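Local coordinates for DR2417 (Deinococcus radiodurans, PDB 4XWW), which probably degrades and matures RNA as a dimeric, metal-dependent 5'-3' exonuclease, possibly with endonuclease activity as well, within the metallo-beta-lactamase superfamily, at residues G31-V36 with P401-P406; L258-G263 with N287-F292. All coordinates share one frame; numbering follows the deposited sequence.

Contact 1. Residues G31-V36 with P401-P406; sequences GKNITV and PWHGEP. With ZN (zinc ion), chain F.
Asn33 meets Trp402 and His403 with its terminal amide, and the contact is one of van der Waals packing, since no direct hydrogen bond joins the two segments. Asn33 OD1 approaches the indole obliquely, lying 3.5 Å from Trp402 NE1 and also touching Trp402 CZ2. The amide and ring planes are 57° apart. Against His403 the same amide is turned almost parallel to the imidazole, the planes differing by 8°, and Asn33 ND2 comes within 3.5 Å of His403 CD2. The first torsion of Asn33, with CG opposite the carbonyl carbon and beside the backbone N (chi1 -66°), points the amide at both rings. Its ND2 is hydrogen-bonded to the backbone oxygen of Asp88, which restrains the amide's rotation. The two aromatic residues also pack together, His403 CB resting 3.4 Å above the indole plane towards its rim.

One water provides the polar link. It lies 2.7 Å from Thr35 OG1 and accepts a weak hydrogen bond of 3.3 Å from Trp402 NE1, joining the beginning of strand 34-39 to the end of strand 398-402, which belong to different sheets.

The third interaction is metal coordination. His403 NE2 binds zinc at 2.2 Å, a water is a further ligand, and Asp88 and His89 complete the set. His403 ND1 makes a weak hydrogen bond with Thr211 OG1. Asn33 therefore belongs to the second shell, bonded to the backbone of one zinc ligand and in contact with the ring of another. A second zinc, held by His84, His86 and His153, lies about 5 Å from the His403 side chain, which packs on a sugar of the bound RNA; this is the two-zinc site of an RNA-processing member of the metallo-beta-lactamase superfamily.

Contact 2. Residues L258-G263 with N287-F292; sequences LAHRQG and NPPEPF
The last turn of helix 249-261 and the irregular loop 287-292 approach each other most closely at His260 and Pro289, whose CA atoms are 6.9 Å apart, and both residues direct their CB atoms at the opposing segment. His260 and Glu290 form the one hydrogen bond across the interface: His260 ND1 donates to Glu290 OE1 at 2.6 Å. The acceptor lies close to the imidazole plane, at the ring edge, though the bond is bent, 148° at the hydrogen. The carboxylate, by contrast, is met from above its own plane, 45° out of it, and the two flat groups stand 81° apart. With CG opposite its backbone N, His260 holds the ring out from the helix towards the loop. Glu290 reaches it through a chain extended beyond CG, whose CG also comes up to the ND1 corner of the ring, 3.4 Å from His260 ND1, the two side chains crossing at about a right angle.

This is a His-carboxylate hydrogen bond at the protein surface in the beta-CASP domain, away from the annotated sites. The negative charge of Glu290 could favour a protonated imidazole, and Arg265 forms a long, weak ion pair with the other carboxylate oxygen.

Nonpolar packing comes from Pro289. Its CB sits over one face of the imidazole, 4.1 Å above the plane and displaced towards the rim, while Pro289 CG lies 3.9 Å from His260 CB. Pro289 also touches Leu256 and Asp257, earlier in the same helix. Beyond His260 the helix ends in a Schellman motif, with Gly263 as the C-prime residue at positive phi; Gly263 N donates to His260 O at 3.1 Å, and the N of Arg264 to the O of Ala259.

The centres of contacts 1 and 2 are 38 Å apart, and their nearest atoms about 26 Å, so the two do not touch. In chain order 31-36 comes first, then 258-263 and 287-292, and finally 401-406; contact 2 thus falls within the long span whose ends contact 1 brings together. They share no helix, strand or sheet. Contact 1 bridges the two mixed sheets of the metallo-beta-lactamase fold, through strands 34-39 and 398-402, at the buried zinc site. Contact 2 joins a helix end to a loop on the surface of the beta-CASP domain. The chain thus runs through that domain before returning, with His403, to complete one of the zinc sites, probably catalytic.

Contact 1. Residues G31-V36 with P401-P406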
ATOM      1  N   GLY A  31     -10.147  12.508   5.840  1.00 22.15           N
ATOM      2  CA  GLY A  31     -10.657  13.009   4.577  1.00 19.81           C
ATOM      3  C   GLY A  31     -12.102  13.482   4.630  1.00 22.16           C
ATOM      4  O   GLY A  31     -12.846  13.181   5.582  1.00 20.85           O
ATOM      5  N   LYS A  32     -12.477  14.206   3.573  1.00 20.55           N
ATOM      6  CA  LYS A  32     -13.784  14.857   3.369  1.00 19.03           C
ATOM      7  C   LYS A  32     -14.442  15.374   4.643  1.00 19.34           C
ATOM      8  O   LYS A  32     -15.594  15.066   4.942  1.00 20.07           O
ATOM      9  CB  LYS A  32     -14.764  13.930   2.606  1.00 25.01           C
ATOM     10  CG  LYS A  32     -15.087  12.562   3.219  1.00 26.23           C
ATOM     11  CD  LYS A  32     -15.986  11.759   2.227  1.00 35.24           C
ATOM     12  CE  LYS A  32     -16.153  10.284   2.624  1.00 28.77           C
ATOM     13  NZ  LYS A  32     -16.870  10.155   3.934  1.00 24.20           N
ATOM     14  N   ASN A  33     -13.704  16.215   5.357  1.00 19.65           N
ATOM     15  CA  ASN A  33     -14.192  16.820   6.580  1.00 21.79           C
ATOM     16  C   ASN A  33     -15.372  17.744   6.339  1.00 20.12           C
ATOM     17  O   ASN A  33     -15.332  18.607   5.450  1.00 21.73           O
ATOM     18  CB  ASN A  33     -13.042  17.565   7.248  1.00 17.92           C
ATOM     19  CG  ASN A  33     -11.960  16.613   7.725  1.00 20.69           C
ATOM     20  OD1 ASN A  33     -12.137  15.949   8.721  1.00 22.01           O
ATOM     21  ND2 ASN A  33     -10.868  16.519   6.994  1.00 21.98           N
ATOM     22  N   ILE A  34     -16.425  17.565   7.138  1.00 18.06           N
ATOM     23  CA  ILE A  34     -17.568  18.457   7.131  1.00 23.77           C
ATOM     24  C   ILE A  34     -18.397  18.187   8.388  1.00 26.48           C
ATOM     25  O   ILE A  34     -18.820  17.053   8.656  1.00 24.38           O
ATOM     26  CB  ILE A  34     -18.437  18.321   5.850  1.00 24.27           C
ATOM     27  CG1 ILE A  34     -19.719  19.157   6.000  1.00 21.69           C
ATOM     28  CG2 ILE A  34     -18.748  16.842   5.527  1.00 21.12           C
ATOM     29  CD1 ILE A  34     -20.482  19.389   4.696  1.00 21.79           C
ATOM     30  N   THR A  35     -18.606  19.245   9.165  1.00 22.64           N
ATOM     31  CA  THR A  35     -19.282  19.135  10.448  1.00 21.53           C
ATOM     32  C   THR A  35     -20.416  20.151  10.536  1.00 24.96           C
ATOM     33  O   THR A  35     -20.240  21.348  10.251  1.00 23.67           O
ATOM     34  CB  THR A  35     -18.302  19.350  11.611  1.00 23.52           C
ATOM     35  OG1 THR A  35     -17.182  18.475  11.445  1.00 28.74           O
ATOM     36  CG2 THR A  35     -18.975  19.061  12.947  1.00 25.46           C
ATOM     37  N   VAL A  36     -21.575  19.646  10.938  1.00 24.55           N
ATOM     38  CA  VAL A  36     -22.777  20.443  11.083  1.00 25.51           C
ATOM     39  C   VAL A  36     -23.016  20.702  12.559  1.00 24.62           C
ATOM     40  O   VAL A  36     -22.913  19.794  13.383  1.00 26.30           O
ATOM     41  CB  VAL A  36     -23.992  19.721  10.447  1.00 32.32           C
ATOM     42  CG1 VAL A  36     -25.281  20.415  10.786  1.00 32.46           C
ATOM     43  CG2 VAL A  36     -23.803  19.625   8.938  1.00 37.64           C
ATOM     44  N   PRO A 401     -12.755  13.200  19.836  1.00 18.05           N
ATOM     45  CA  PRO A 401     -11.572  13.049  18.981  1.00 16.46           C
ATOM     46  C   PRO A 401     -12.006  12.899  17.523  1.00 18.74           C
ATOM     47  O   PRO A 401     -12.926  12.130  17.214  1.00 21.22           O
ATOM     48  CB  PRO A 401     -10.900  11.786  19.527  1.00 22.93           C
ATOM     49  CG  PRO A 401     -11.988  11.080  20.315  1.00 21.22           C
ATOM     50  CD  PRO A 401     -12.836  12.168  20.878  1.00 18.16           C
ATOM     51  N   TRP A 402     -11.322  13.615  16.636  1.00 20.73           N
ATOM     52  CA  TRP A 402     -11.812  13.884  15.291  1.00 20.38           C
ATOM     53  C   TRP A 402     -10.655  13.761  14.282  1.00 15.66           C
ATOM     54  O   TRP A 402      -9.508  13.607  14.701  1.00 18.41           O
ATOM     55  CB  TRP A 402     -12.487  15.287  15.302  1.00 20.15           C
ATOM     56  CG  TRP A 402     -12.573  15.979  13.985  1.00 21.40           C
ATOM     57  CD1 TRP A 402     -13.561  15.841  13.047  1.00 22.31           C
ATOM     58  CD2 TRP A 402     -11.656  16.940  13.467  1.00 17.46           C
ATOM     59  NE1 TRP A 402     -13.290  16.630  11.961  1.00 23.46           N
ATOM     60  CE2 TRP A 402     -12.123  17.317  12.193  1.00 20.71           C
ATOM     61  CE3 TRP A 402     -10.478  17.524  13.956  1.00 19.59           C
ATOM     62  CZ2 TRP A 402     -11.462  18.257  11.394  1.00 20.03           C
ATOM     63  CZ3 TRP A 402      -9.797  18.448  13.147  1.00 14.48           C
ATOM     64  CH2 TRP A 402     -10.299  18.796  11.880  1.00 18.24           C
ATOM     65  N   HIS A 403     -10.943  13.800  12.978  1.00 18.56           N
ATOM     66  CA  HIS A 403      -9.898  13.766  11.941  1.00 15.76           C
ATOM     67  C   HIS A 403      -8.968  12.555  12.141  1.00 21.79           C
ATOM     68  O   HIS A 403      -7.740  12.678  12.264  1.00 19.38           O
ATOM     69  CB  HIS A 403      -9.088  15.090  11.940  1.00 16.89           C
ATOM     70  CG  HIS A 403      -8.368  15.384  10.652  1.00 16.64           C
ATOM     71  ND1 HIS A 403      -7.199  14.738  10.302  1.00 19.23           N
ATOM     72  CD2 HIS A 403      -8.601  16.288   9.671  1.00 18.45           C
ATOM     73  CE1 HIS A 403      -6.760  15.213   9.150  1.00 19.21           C
ATOM     74  NE2 HIS A 403      -7.594  16.145   8.736  1.00 22.21           N
ATOM     75  N   GLY A 404      -9.581  11.376  12.195  1.00 19.06           N
ATOM     76  CA  GLY A 404      -8.828  10.153  12.367  1.00 19.77           C
ATOM     77  C   GLY A 404      -9.712   8.962  12.114  1.00 16.78           C
ATOM     78  O   GLY A 404     -10.925   9.045  12.261  1.00 19.04           O
ATOM     79  N   GLU A 405      -9.087   7.849  11.739  1.00 17.86           N
ATOM     80  CA  GLU A 405      -9.779   6.566  11.669  1.00 18.18           C
ATOM     81  C   GLU A 405     -10.032   6.113  13.104  1.00 16.34           C
ATOM     82  O   GLU A 405      -9.454   6.671  14.017  1.00 16.37           O
ATOM     83  CB  GLU A 405      -8.931   5.564  10.896  1.00 17.66           C
ATOM     84  CG  GLU A 405      -8.756   5.974   9.439  1.00 21.40           C
ATOM     85  CD  GLU A 405      -7.700   5.165   8.705  1.00 22.81           C
ATOM     86  OE1 GLU A 405      -6.932   4.434   9.361  1.00 23.06           O
ATOM     87  OE2 GLU A 405      -7.659   5.269   7.462  1.00 28.45           O
ATOM     88  N   PRO A 406     -10.870   5.087  13.313  1.00 23.81           N
ATOM     89  CA  PRO A 406     -11.120   4.691  14.705  1.00 21.02           C
ATOM     90  C   PRO A 406      -9.836   4.423  15.509  1.00 20.84           C
ATOM     91  O   PRO A 406      -9.790   4.810  16.688  1.00 21.30           O
ATOM     92  CB  PRO A 406     -11.980   3.435  14.543  1.00 20.23           C
ATOM     93  CG  PRO A 406     -12.782   3.741  13.259  1.00 21.98           C
ATOM     94  CD  PRO A 406     -11.699   4.314  12.368  1.00 22.21           C
TER
HETATM   95 ZN    ZN F 602      -7.326  17.655   7.200  1.00 30.61          ZN
HETATM   96  O   HOH W   1     -16.380  15.945  11.179  1.00 28.20           O
HETATM   97  O   HOH W   2      -5.521  18.550   7.382  1.00 16.45           O

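Contact 2. Residues L258-G263 with N287-F292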
ATOM      1  N   LEU A 258      16.894  29.337   1.723  1.00 19.40           N
ATOM      2  CA  LEU A 258      18.181  28.640   1.796  1.00 21.65           C
ATOM      3  C   LEU A 258      18.827  28.527   0.425  1.00 23.37           C
ATOM      4  O   LEU A 258      20.049  28.554   0.319  1.00 23.54           O
ATOM      5  CB  LEU A 258      18.041  27.250   2.427  1.00 19.42           C
ATOM      6  CG  LEU A 258      17.354  26.129   1.651  1.00 20.74           C
ATOM      7  CD1 LEU A 258      18.347  25.346   0.760  1.00 21.30           C
ATOM      8  CD2 LEU A 258      16.647  25.211   2.642  1.00 24.02           C
ATOM      9  N   ALA A 259      18.015  28.421  -0.624  1.00 23.51           N
ATOM     10  CA  ALA A 259      18.550  28.373  -1.987  1.00 24.98           C
ATOM     11  C   ALA A 259      19.322  29.642  -2.299  1.00 25.90           C
ATOM     12  O   ALA A 259      20.420  29.601  -2.852  1.00 25.68           O
ATOM     13  CB  ALA A 259      17.431  28.172  -3.005  1.00 24.85           C
ATOM     14  N   HIS A 260      18.742  30.777  -1.945  1.00 24.88           N
ATOM     15  CA  HIS A 260      19.418  32.046  -2.140  1.00 28.80           C
ATOM     16  C   HIS A 260      20.749  32.074  -1.384  1.00 28.22           C
ATOM     17  O   HIS A 260      21.777  32.466  -1.938  1.00 26.55           O
ATOM     18  CB  HIS A 260      18.520  33.194  -1.688  1.00 28.91           C
ATOM     19  CG  HIS A 260      19.116  34.543  -1.913  1.00 38.73           C
ATOM     20  ND1 HIS A 260      19.239  35.102  -3.165  1.00 42.38           N
ATOM     21  CD2 HIS A 260      19.643  35.440  -1.045  1.00 46.16           C
ATOM     22  CE1 HIS A 260      19.810  36.288  -3.061  1.00 44.07           C
ATOM     23  NE2 HIS A 260      20.065  36.516  -1.785  1.00 42.41           N
ATOM     24  N   ARG A 261      20.734  31.654  -0.121  1.00 29.26           N
ATOM     25  CA  ARG A 261      21.961  31.656   0.675  1.00 31.52           C
ATOM     26  C   ARG A 261      23.002  30.724   0.065  1.00 26.01           C
ATOM     27  O   ARG A 261      24.206  30.953   0.175  1.00 26.36           O
ATOM     28  CB  ARG A 261      21.678  31.257   2.128  1.00 23.92           C
ATOM     29  CG  ARG A 261      20.832  32.283   2.893  1.00 28.69           C
ATOM     30  CD  ARG A 261      20.758  31.969   4.386  1.00 29.07           C
ATOM     31  NE  ARG A 261      20.107  30.695   4.708  1.00 25.80           N
ATOM     32  CZ  ARG A 261      18.807  30.568   4.949  1.00 24.50           C
ATOM     33  NH1 ARG A 261      18.012  31.631   4.866  1.00 27.51           N
ATOM     34  NH2 ARG A 261      18.289  29.387   5.265  1.00 24.20           N
ATOM     35  N   GLN A 262      22.537  29.680  -0.603  1.00 27.96           N
ATOM     36  CA  GLN A 262      23.466  28.696  -1.134  1.00 23.51           C
ATOM     37  C   GLN A 262      23.818  28.932  -2.599  1.00 32.00           C
ATOM     38  O   GLN A 262      24.455  28.094  -3.224  1.00 29.34           O
ATOM     39  CB  GLN A 262      22.906  27.278  -0.955  1.00 24.97           C
ATOM     40  CG  GLN A 262      22.750  26.863   0.504  1.00 25.56           C
ATOM     41  CD  GLN A 262      24.003  27.110   1.321  1.00 32.23           C
ATOM     42  OE1 GLN A 262      25.118  26.894   0.847  1.00 31.70           O
ATOM     43  NE2 GLN A 262      23.825  27.569   2.561  1.00 27.92           N
ATOM     44  N   GLY A 263      23.424  30.078  -3.143  1.00 25.65           N
ATOM     45  CA  GLY A 263      23.819  30.424  -4.499  1.00 26.54           C
ATOM     46  C   GLY A 263      23.105  29.663  -5.606  1.00 27.45           C
ATOM     47  O   GLY A 263      23.621  29.560  -6.728  1.00 28.57           O
ATOM     48  N   ASN A 287       7.362  34.799  -0.585  1.00 25.56           N
ATOM     49  CA  ASN A 287       8.132  35.929  -1.071  1.00 28.55           C
ATOM     50  C   ASN A 287       9.502  35.466  -1.558  1.00 25.80           C
ATOM     51  O   ASN A 287      10.449  35.383  -0.787  1.00 27.65           O
ATOM     52  CB  ASN A 287       8.274  36.983   0.030  1.00 34.29           C
ATOM     53  CG  ASN A 287       6.932  37.477   0.539  1.00 40.00           C
ATOM     54  OD1 ASN A 287       6.315  38.351  -0.072  1.00 38.42           O
ATOM     55  ND2 ASN A 287       6.469  36.919   1.658  1.00 37.66           N
ATOM     56  N   PRO A 288       9.599  35.133  -2.844  1.00 25.80           N
ATOM     57  CA  PRO A 288      10.863  34.636  -3.391  1.00 32.38           C
ATOM     58  C   PRO A 288      11.912  35.740  -3.355  1.00 33.30           C
ATOM     59  O   PRO A 288      11.653  36.835  -3.846  1.00 29.68           O
ATOM     60  CB  PRO A 288      10.510  34.249  -4.836  1.00 36.75           C
ATOM     61  CG  PRO A 288       9.014  34.181  -4.874  1.00 38.42           C
ATOM     62  CD  PRO A 288       8.520  35.137  -3.841  1.00 35.71           C
ATOM     63  N   PRO A 289      13.076  35.455  -2.760  1.00 32.12           N
ATOM     64  CA  PRO A 289      14.136  36.458  -2.622  1.00 38.44           C
ATOM     65  C   PRO A 289      14.762  36.796  -3.976  1.00 40.22           C
ATOM     66  O   PRO A 289      15.314  37.880  -4.158  1.00 37.98           O
ATOM     67  CB  PRO A 289      15.143  35.785  -1.682  1.00 38.78           C
ATOM     68  CG  PRO A 289      14.836  34.318  -1.755  1.00 36.54           C
ATOM     69  CD  PRO A 289      13.380  34.207  -2.038  1.00 32.78           C
ATOM     70  N   GLU A 290      14.691  35.852  -4.907  1.00 34.70           N
ATOM     71  CA  GLU A 290      15.024  36.108  -6.304  1.00 40.29           C
ATOM     72  C   GLU A 290      13.905  35.547  -7.159  1.00 33.45           C
ATOM     73  O   GLU A 290      13.262  34.570  -6.766  1.00 32.11           O
ATOM     74  CB  GLU A 290      16.358  35.464  -6.701  1.00 34.58           C
ATOM     75  CG  GLU A 290      17.577  36.003  -5.977  1.00 38.26           C
ATOM     76  CD  GLU A 290      18.855  35.284  -6.386  1.00 41.16           C
ATOM     77  OE1 GLU A 290      19.268  34.336  -5.681  1.00 36.96           O
ATOM     78  OE2 GLU A 290      19.447  35.666  -7.416  1.00 41.31           O
ATOM     79  N   PRO A 291      13.673  36.149  -8.334  1.00 30.93           N
ATOM     80  CA  PRO A 291      12.648  35.632  -9.248  1.00 31.26           C
ATOM     81  C   PRO A 291      12.812  34.146  -9.583  1.00 33.35           C
ATOM     82  O   PRO A 291      13.945  33.676  -9.767  1.00 30.35           O
ATOM     83  CB  PRO A 291      12.844  36.484 -10.495  1.00 34.77           C
ATOM     84  CG  PRO A 291      13.343  37.809  -9.949  1.00 37.33           C
ATOM     85  CD  PRO A 291      14.200  37.464  -8.769  1.00 30.71           C
ATOM     86  N   PHE A 292      11.702  33.413  -9.649  1.00 31.40           N
ATOM     87  CA  PHE A 292      11.727  32.064 -10.219  1.00 30.06           C
ATOM     88  C   PHE A 292      12.272  32.088 -11.644  1.00 29.78           C
ATOM     89  O   PHE A 292      12.040  33.043 -12.395  1.00 33.12           O
ATOM     90  CB  PHE A 292      10.328  31.446 -10.234  1.00 31.26           C
ATOM     91  CG  PHE A 292       9.734  31.252  -8.876  1.00 35.81           C
ATOM     92  CD1 PHE A 292      10.444  30.611  -7.873  1.00 41.50           C
ATOM     93  CD2 PHE A 292       8.465  31.711  -8.603  1.00 26.23           C
ATOM     94  CE1 PHE A 292       9.880  30.439  -6.609  1.00 40.38           C
ATOM     95  CE2 PHE A 292       7.900  31.545  -7.344  1.00 28.57           C
ATOM     96  CZ  PHE A 292       8.609  30.908  -6.351  1.00 34.24           C
TER